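Local structure of Myo-inositol phosphohydrolase (Mitsuokella multacida, 4WU3) at residues A[41-52]-A[171-182]. The protein probably removes phosphate groups from myo-inositol phosphates such as phytate by hydrolysis, as a protein tyrosine phosphatase-like enzyme. The protein carries 2 engineered substitutions. Residues are numbered along the deposited sequence; the frame is centred on the assembly and turned at random.
Sequences VVKNPPKLALKI and IYRFDDKKNVIL
Lys51 lays the end of its side chain over one face of the Phe174 ring, with NZ 3.6 Å from the ring centroid and only 15° off the ring normal, a cation-pi contact to which CE adds a CH-pi contact. The chain reaches the ring by placing CG between the backbone N and the carbonyl carbon (chi1 59°) and bending at chi2; NZ also forms a salt bridge with Asp53. Replacing Phe174 by alanine would remove the ring under Lys51 and is likely to leave its ammonium with Asp53 but no aromatic face. Nearer the backbone, Ile181 CD1 lies 3.8 Å from Lys51 CB and also touches Ala49 CB. Val42 CG2, Ala49 CB and Pro46 CD approach the Tyr172 ring obliquely, Ala49 near CD2 and Pro46 near OH, while Leu50 O sits at its edge. That same oxygen accepts from Tyr172 N (3.2 Å), and Ile52 N donates to Tyr172 O (2.9 Å), gripping Tyr172 through both its backbone polar groups. Leu50 CD2 and Ile171 CD1 pack tightly, at 3.3 Å. At the other end, Val42 N donates almost straight to Ile181 O (3.0 Å), and Val42 CG2 lies alongside Ile181 CG2 (3.7 Å). Through single beta bridges at Val41-Leu182 and Lys51-Tyr172, the beta-hairpin 168-175/180-188, whose turn carries a G1 beta bulge, packs against edge strand 49-54 of an antiparallel sheet, strands 49-52 and 171-175 crossing at 61°.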
ATOM      1  N   VAL A  41      18.928 -10.185 -20.451  1.00 22.42           N
ATOM      2  CA  VAL A  41      17.831 -10.376 -19.519  1.00 22.89           C
ATOM      3  C   VAL A  41      17.362 -11.818 -19.647  1.00 23.46           C
ATOM      4  O   VAL A  41      17.218 -12.321 -20.749  1.00 25.10           O
ATOM      5  CB  VAL A  41      16.648  -9.424 -19.822  1.00 23.10           C
ATOM      6  CG1 VAL A  41      15.532  -9.594 -18.799  1.00 23.54           C
ATOM      7  CG2 VAL A  41      17.113  -7.979 -19.849  1.00 21.68           C
ATOM      8  N   VAL A  42      17.132 -12.481 -18.522  1.00 23.30           N
ATOM      9  CA  VAL A  42      16.595 -13.835 -18.526  1.00 25.02           C
ATOM     10  C   VAL A  42      15.072 -13.808 -18.648  1.00 28.59           C
ATOM     11  O   VAL A  42      14.390 -13.227 -17.804  1.00 25.49           O
ATOM     12  CB  VAL A  42      16.975 -14.564 -17.228  1.00 23.58           C
ATOM     13  CG1 VAL A  42      16.336 -15.953 -17.185  1.00 24.65           C
ATOM     14  CG2 VAL A  42      18.488 -14.634 -17.103  1.00 23.64           C
ATOM     15  N   LYS A  43      14.534 -14.454 -19.677  1.00 35.20           N
ATOM     16  CA  LYS A  43      13.106 -14.336 -19.977  1.00 42.89           C
ATOM     17  C   LYS A  43      12.211 -14.901 -18.878  1.00 39.74           C
ATOM     18  O   LYS A  43      11.362 -14.189 -18.353  1.00 41.16           O
ATOM     19  CB  LYS A  43      12.781 -15.004 -21.315  1.00 56.33           C
ATOM     20  CG  LYS A  43      13.354 -14.264 -22.513  1.00 72.33           C
ATOM     21  CD  LYS A  43      13.218 -15.063 -23.801  1.00 85.73           C
ATOM     22  CE  LYS A  43      13.999 -14.409 -24.929  1.00 88.87           C
ATOM     23  NZ  LYS A  43      13.933 -15.198 -26.190  1.00 91.37           N
ATOM     24  N   ASN A  44      12.377 -16.175 -18.545  1.00 35.76           N
ATOM     25  CA  ASN A  44      11.554 -16.788 -17.507  1.00 39.28           C
ATOM     26  C   ASN A  44      12.424 -17.280 -16.365  1.00 37.12           C
ATOM     27  O   ASN A  44      12.763 -18.460 -16.298  1.00 31.29           O
ATOM     28  CB  ASN A  44      10.734 -17.957 -18.064  1.00 44.32           C
ATOM     29  CG  ASN A  44       9.538 -17.502 -18.882  1.00 52.95           C
ATOM     30  OD1 ASN A  44       8.586 -16.925 -18.349  1.00 55.20           O
ATOM     31  ND2 ASN A  44       9.572 -17.777 -20.184  1.00 51.34           N
ATOM     32  N   PRO A  45      12.790 -16.371 -15.457  1.00 37.55           N
ATOM     33  CA  PRO A  45      13.636 -16.728 -14.325  1.00 33.12           C
ATOM     34  C   PRO A  45      12.868 -17.545 -13.282  1.00 28.81           C
ATOM     35  O   PRO A  45      11.658 -17.367 -13.129  1.00 27.49           O
ATOM     36  CB  PRO A  45      14.020 -15.367 -13.754  1.00 32.44           C
ATOM     37  CG  PRO A  45      12.845 -14.501 -14.051  1.00 33.89           C
ATOM     38  CD  PRO A  45      12.271 -14.994 -15.351  1.00 35.60           C
ATOM     39  N   PRO A  46      13.562 -18.430 -12.551  1.00 26.71           N
ATOM     40  CA  PRO A  46      12.837 -19.164 -11.520  1.00 24.33           C
ATOM     41  C   PRO A  46      12.175 -18.206 -10.538  1.00 25.41           C
ATOM     42  O   PRO A  46      12.526 -17.024 -10.492  1.00 22.97           O
ATOM     43  CB  PRO A  46      13.925 -19.981 -10.828  1.00 24.45           C
ATOM     44  CG  PRO A  46      15.191 -19.244 -11.105  1.00 26.07           C
ATOM     45  CD  PRO A  46      15.015 -18.645 -12.471  1.00 25.73           C
ATOM     46  N   LYS A  47      11.222 -18.704  -9.759  1.00 26.60           N
ATOM     47  CA  LYS A  47      10.541 -17.848  -8.807  1.00 31.41           C
ATOM     48  C   LYS A  47      11.546 -17.289  -7.801  1.00 23.86           C
ATOM     49  O   LYS A  47      11.412 -16.162  -7.344  1.00 21.08           O
ATOM     50  CB  LYS A  47       9.418 -18.593  -8.070  1.00 38.45           C
ATOM     51  CG  LYS A  47       8.469 -17.637  -7.354  1.00 45.82           C
ATOM     52  CD  LYS A  47       7.846 -18.212  -6.087  1.00 49.78           C
ATOM     53  CE  LYS A  47       7.399 -17.086  -5.161  1.00 54.52           C
ATOM     54  NZ  LYS A  47       6.303 -17.486  -4.234  1.00 55.26           N
ATOM     55  N   LEU A  48      12.546 -18.086  -7.446  1.00 19.23           N
ATOM     56  CA  LEU A  48      13.548 -17.652  -6.484  1.00 17.70           C
ATOM     57  C   LEU A  48      14.926 -17.909  -7.056  1.00 17.73           C
ATOM     58  O   LEU A  48      15.348 -19.058  -7.169  1.00 17.74           O
ATOM     59  CB  LEU A  48      13.385 -18.401  -5.158  1.00 17.24           C
ATOM     60  CG  LEU A  48      14.204 -17.854  -3.984  1.00 16.06           C
ATOM     61  CD1 LEU A  48      13.672 -16.501  -3.547  1.00 16.25           C
ATOM     62  CD2 LEU A  48      14.175 -18.823  -2.817  1.00 16.64           C
ATOM     63  N   ALA A  49      15.628 -16.841  -7.417  1.00 15.30           N
ATOM     64  CA  ALA A  49      16.894 -16.996  -8.121  1.00 14.23           C
ATOM     65  C   ALA A  49      18.078 -16.540  -7.289  1.00 13.45           C
ATOM     66  O   ALA A  49      18.068 -15.455  -6.704  1.00 12.32           O
ATOM     67  CB  ALA A  49      16.852 -16.246  -9.436  1.00 13.75           C
ATOM     68  N   LEU A  50      19.108 -17.378  -7.229  1.00 12.85           N
ATOM     69  CA  LEU A  50      20.328 -16.999  -6.541  1.00 11.68           C
ATOM     70  C   LEU A  50      21.067 -16.107  -7.494  1.00 11.13           C
ATOM     71  O   LEU A  50      21.340 -16.512  -8.615  1.00 10.87           O
ATOM     72  CB  LEU A  50      21.169 -18.222  -6.181  1.00 12.00           C
ATOM     73  CG  LEU A  50      22.541 -17.966  -5.534  1.00 12.26           C
ATOM     74  CD1 LEU A  50      22.422 -17.101  -4.287  1.00 12.73           C
ATOM     75  CD2 LEU A  50      23.224 -19.279  -5.184  1.00 12.72           C
ATOM     76  N   LYS A  51      21.380 -14.887  -7.066  1.00 10.95           N
ATOM     77  CA  LYS A  51      22.079 -13.961  -7.940  1.00 10.91           C
ATOM     78  C   LYS A  51      23.137 -13.157  -7.208  1.00 11.32           C
ATOM     79  O   LYS A  51      23.188 -13.129  -5.975  1.00 11.45           O
ATOM     80  CB  LYS A  51      21.094 -13.030  -8.650  1.00 10.78           C
ATOM     81  CG  LYS A  51      20.236 -12.198  -7.717  1.00 11.44           C
ATOM     82  CD  LYS A  51      20.917 -10.912  -7.290  1.00 11.33           C
ATOM     83  CE  LYS A  51      19.860  -9.890  -6.886  1.00 11.85           C
ATOM     84  NZ  LYS A  51      20.438  -8.636  -6.348  1.00 11.22           N
ATOM     85  N   ILE A  52      23.979 -12.506  -8.002  1.00 11.02           N
ATOM     86  CA  ILE A  52      25.078 -11.706  -7.502  1.00 10.74           C
ATOM     87  C   ILE A  52      24.591 -10.311  -7.100  1.00 10.69           C
ATOM     88  O   ILE A  52      23.961  -9.617  -7.888  1.00 11.25           O
ATOM     89  CB  ILE A  52      26.186 -11.619  -8.573  1.00 11.43           C
ATOM     90  CG1 ILE A  52      26.804 -13.006  -8.805  1.00 11.92           C
ATOM     91  CG2 ILE A  52      27.265 -10.622  -8.181  1.00 11.82           C
ATOM     92  CD1 ILE A  52      27.724 -13.095 -10.006  1.00 12.64           C
ATOM     93  N   ILE A 171      25.765 -18.655 -11.174  1.00 16.87           N
ATOM     94  CA  ILE A 171      24.972 -17.682 -10.403  1.00 15.13           C
ATOM     95  C   ILE A 171      24.514 -16.549 -11.303  1.00 13.68           C
ATOM     96  O   ILE A 171      25.317 -15.957 -12.042  1.00 10.59           O
ATOM     97  CB  ILE A 171      25.781 -17.038  -9.277  1.00 15.49           C
ATOM     98  CG1 ILE A 171      26.463 -18.096  -8.412  1.00 16.97           C
ATOM     99  CG2 ILE A 171      24.881 -16.156  -8.428  1.00 15.49           C
ATOM    100  CD1 ILE A 171      25.580 -18.697  -7.350  1.00 18.17           C
ATOM    101  N   TYR A 172      23.225 -16.241 -11.237  1.00 13.24           N
ATOM    102  CA  TYR A 172      22.660 -15.215 -12.108  1.00 13.45           C
ATOM    103  C   TYR A 172      23.312 -13.864 -11.813  1.00 12.80           C
ATOM    104  O   TYR A 172      23.713 -13.578 -10.680  1.00 11.61           O
ATOM    105  CB  TYR A 172      21.130 -15.116 -11.953  1.00 13.05           C
ATOM    106  CG  TYR A 172      20.347 -16.283 -12.522  1.00 12.90           C
ATOM    107  CD1 TYR A 172      20.132 -16.409 -13.886  1.00 13.18           C
ATOM    108  CD2 TYR A 172      19.797 -17.248 -11.682  1.00 13.39           C
ATOM    109  CE1 TYR A 172      19.409 -17.474 -14.403  1.00 13.75           C
ATOM    110  CE2 TYR A 172      19.076 -18.313 -12.185  1.00 14.22           C
ATOM    111  CZ  TYR A 172      18.884 -18.422 -13.546  1.00 15.13           C
ATOM    112  OH  TYR A 172      18.162 -19.480 -14.041  1.00 14.56           O
ATOM    113  N   ARG A 173      23.427 -13.045 -12.847  1.00 13.13           N
ATOM    114  CA  ARG A 173      23.818 -11.659 -12.685  1.00 13.59           C
ATOM    115  C   ARG A 173      22.554 -10.821 -12.538  1.00 13.40           C
ATOM    116  O   ARG A 173      21.444 -11.351 -12.559  1.00 11.82           O
ATOM    117  CB  ARG A 173      24.661 -11.192 -13.866  1.00 15.78           C
ATOM    118  CG  ARG A 173      26.109 -11.644 -13.755  1.00 17.40           C
ATOM    119  CD  ARG A 173      26.910 -11.322 -15.004  1.00 19.69           C
ATOM    120  NE  ARG A 173      26.584 -12.232 -16.101  1.00 22.62           N
ATOM    121  CZ  ARG A 173      27.251 -12.295 -17.253  1.00 27.10           C
ATOM    122  NH1 ARG A 173      28.290 -11.496 -17.474  1.00 25.37           N
ATOM    123  NH2 ARG A 173      26.873 -13.167 -18.187  1.00 25.96           N
ATOM    124  N   PHE A 174      22.723  -9.517 -12.360  1.00 14.04           N
ATOM    125  CA  PHE A 174      21.609  -8.680 -11.962  1.00 14.28           C
ATOM    126  C   PHE A 174      21.794  -7.263 -12.446  1.00 14.13           C
ATOM    127  O   PHE A 174      22.887  -6.719 -12.368  1.00 13.62           O
ATOM    128  CB  PHE A 174      21.484  -8.678 -10.442  1.00 13.75           C
ATOM    129  CG  PHE A 174      20.176  -8.136  -9.941  1.00 13.86           C
ATOM    130  CD1 PHE A 174      19.014  -8.891 -10.049  1.00 14.17           C
ATOM    131  CD2 PHE A 174      20.104  -6.883  -9.350  1.00 15.13           C
ATOM    132  CE1 PHE A 174      17.806  -8.404  -9.584  1.00 14.56           C
ATOM    133  CE2 PHE A 174      18.895  -6.393  -8.874  1.00 14.97           C
ATOM    134  CZ  PHE A 174      17.747  -7.153  -8.990  1.00 15.06           C
ATOM    135  N   ASP A 175      20.709  -6.680 -12.943  1.00 16.76           N
ATOM    136  CA  ASP A 175      20.694  -5.291 -13.370  1.00 19.97           C
ATOM    137  C   ASP A 175      20.039  -4.428 -12.300  1.00 18.84           C
ATOM    138  O   ASP A 175      18.849  -4.568 -12.026  1.00 17.54           O
ATOM    139  CB  ASP A 175      19.913  -5.124 -14.673  1.00 22.08           C
ATOM    140  CG  ASP A 175      19.918  -3.682 -15.161  1.00 26.49           C
ATOM    141  OD1 ASP A 175      21.017  -3.120 -15.351  1.00 36.23           O
ATOM    142  OD2 ASP A 175      18.833  -3.105 -15.337  1.00 28.34           O
ATOM    143  N   ASP A 176      20.812  -3.521 -11.717  1.00 18.42           N
ATOM    144  CA  ASP A 176      20.309  -2.681 -10.638  1.00 20.21           C
ATOM    145  C   ASP A 176      19.370  -1.590 -11.125  1.00 22.50           C
ATOM    146  O   ASP A 176      18.619  -1.030 -10.337  1.00 22.23           O
ATOM    147  CB  ASP A 176      21.468  -2.048  -9.878  1.00 19.26           C
ATOM    148  CG  ASP A 176      22.205  -3.047  -9.016  1.00 19.04           C
ATOM    149  OD1 ASP A 176      21.571  -4.006  -8.533  1.00 19.99           O
ATOM    150  OD2 ASP A 176      23.419  -2.877  -8.825  1.00 22.02           O
ATOM    151  N   LYS A 177      19.418  -1.277 -12.415  1.00 27.39           N
ATOM    152  CA  LYS A 177      18.573  -0.219 -12.953  1.00 30.22           C
ATOM    153  C   LYS A 177      17.132  -0.689 -13.050  1.00 26.87           C
ATOM    154  O   LYS A 177      16.210   0.022 -12.657  1.00 26.62           O
ATOM    155  CB  LYS A 177      19.069   0.235 -14.327  1.00 38.13           C
ATOM    156  CG  LYS A 177      18.253   1.372 -14.921  1.00 50.58           C
ATOM    157  CD  LYS A 177      18.724   1.723 -16.323  1.00 65.98           C
ATOM    158  CE  LYS A 177      17.914   2.867 -16.915  1.00 74.44           C
ATOM    159  NZ  LYS A 177      18.442   3.281 -18.245  1.00 75.14           N
ATOM    160  N   LYS A 178      16.938  -1.897 -13.565  1.00 27.05           N
ATOM    161  CA  LYS A 178      15.591  -2.433 -13.752  1.00 25.92           C
ATOM    162  C   LYS A 178      15.227  -3.470 -12.705  1.00 22.47           C
ATOM    163  O   LYS A 178      14.093  -3.939 -12.670  1.00 19.75           O
ATOM    164  CB  LYS A 178      15.464  -3.048 -15.144  1.00 31.02           C
ATOM    165  CG  LYS A 178      15.769  -2.064 -16.256  1.00 38.88           C
ATOM    166  CD  LYS A 178      15.796  -2.726 -17.622  1.00 47.61           C
ATOM    167  CE  LYS A 178      16.235  -1.728 -18.682  1.00 61.24           C
ATOM    168  NZ  LYS A 178      16.207  -2.299 -20.056  1.00 71.30           N
ATOM    169  N   ASN A 179      16.179  -3.817 -11.844  1.00 22.43           N
ATOM    170  CA  ASN A 179      15.986  -4.892 -10.867  1.00 22.67           C
ATOM    171  C   ASN A 179      15.454  -6.163 -11.528  1.00 20.98           C
ATOM    172  O   ASN A 179      14.391  -6.678 -11.164  1.00 16.36           O
ATOM    173  CB  ASN A 179      15.062  -4.453  -9.721  1.00 24.50           C
ATOM    174  CG  ASN A 179      15.723  -3.457  -8.779  1.00 27.49           C
ATOM    175  OD1 ASN A 179      15.054  -2.598  -8.211  1.00 36.27           O
ATOM    176  ND2 ASN A 179      17.036  -3.564  -8.610  1.00 29.43           N
ATOM    177  N   VAL A 180      16.211  -6.659 -12.508  1.00 20.39           N
ATOM    178  CA  VAL A 180      15.897  -7.920 -13.168  1.00 19.49           C
ATOM    179  C   VAL A 180      17.123  -8.848 -13.303  1.00 18.48           C
ATOM    180  O   VAL A 180      18.280  -8.413 -13.382  1.00 16.19           O
ATOM    181  CB  VAL A 180      15.263  -7.709 -14.562  1.00 21.18           C
ATOM    182  CG1 VAL A 180      13.973  -6.895 -14.463  1.00 19.49           C
ATOM    183  CG2 VAL A 180      16.259  -7.060 -15.510  1.00 23.47           C
ATOM    184  N   ILE A 181      16.823 -10.140 -13.328  1.00 17.65           N
ATOM    185  CA  ILE A 181      17.811 -11.206 -13.414  1.00 17.50           C
ATOM    186  C   ILE A 181      18.485 -11.246 -14.788  1.00 16.96           C
ATOM    187  O   ILE A 181      17.804 -11.235 -15.822  1.00 16.29           O
ATOM    188  CB  ILE A 181      17.123 -12.561 -13.153  1.00 16.64           C
ATOM    189  CG1 ILE A 181      16.742 -12.689 -11.674  1.00 16.98           C
ATOM    190  CG2 ILE A 181      18.018 -13.713 -13.578  1.00 18.19           C
ATOM    191  CD1 ILE A 181      17.936 -12.777 -10.747  1.00 17.54           C
ATOM    192  N   LEU A 182      19.817 -11.303 -14.791  1.00 14.00           N
ATOM    193  CA  LEU A 182      20.583 -11.387 -16.029  1.00 14.06           C
ATOM    194  C   LEU A 182      21.299 -12.735 -16.137  1.00 15.18           C
ATOM    195  O   LEU A 182      21.467 -13.437 -15.140  1.00 13.88           O
ATOM    196  CB  LEU A 182      21.611 -10.252 -16.098  1.00 14.63           C
ATOM    197  CG  LEU A 182      21.101  -8.816 -15.945  1.00 13.08           C
ATOM    198  CD1 LEU A 182      22.272  -7.865 -15.975  1.00 13.45           C
ATOM    199  CD2 LEU A 182      20.114  -8.450 -17.039  1.00 13.28           C
TER
HETATM  200  O   HOH W   1      14.658 -11.535 -15.675  1.00 22.17           O
HETATM  201  O   HOH W   2      25.291  -8.322 -10.637  1.00 41.46           O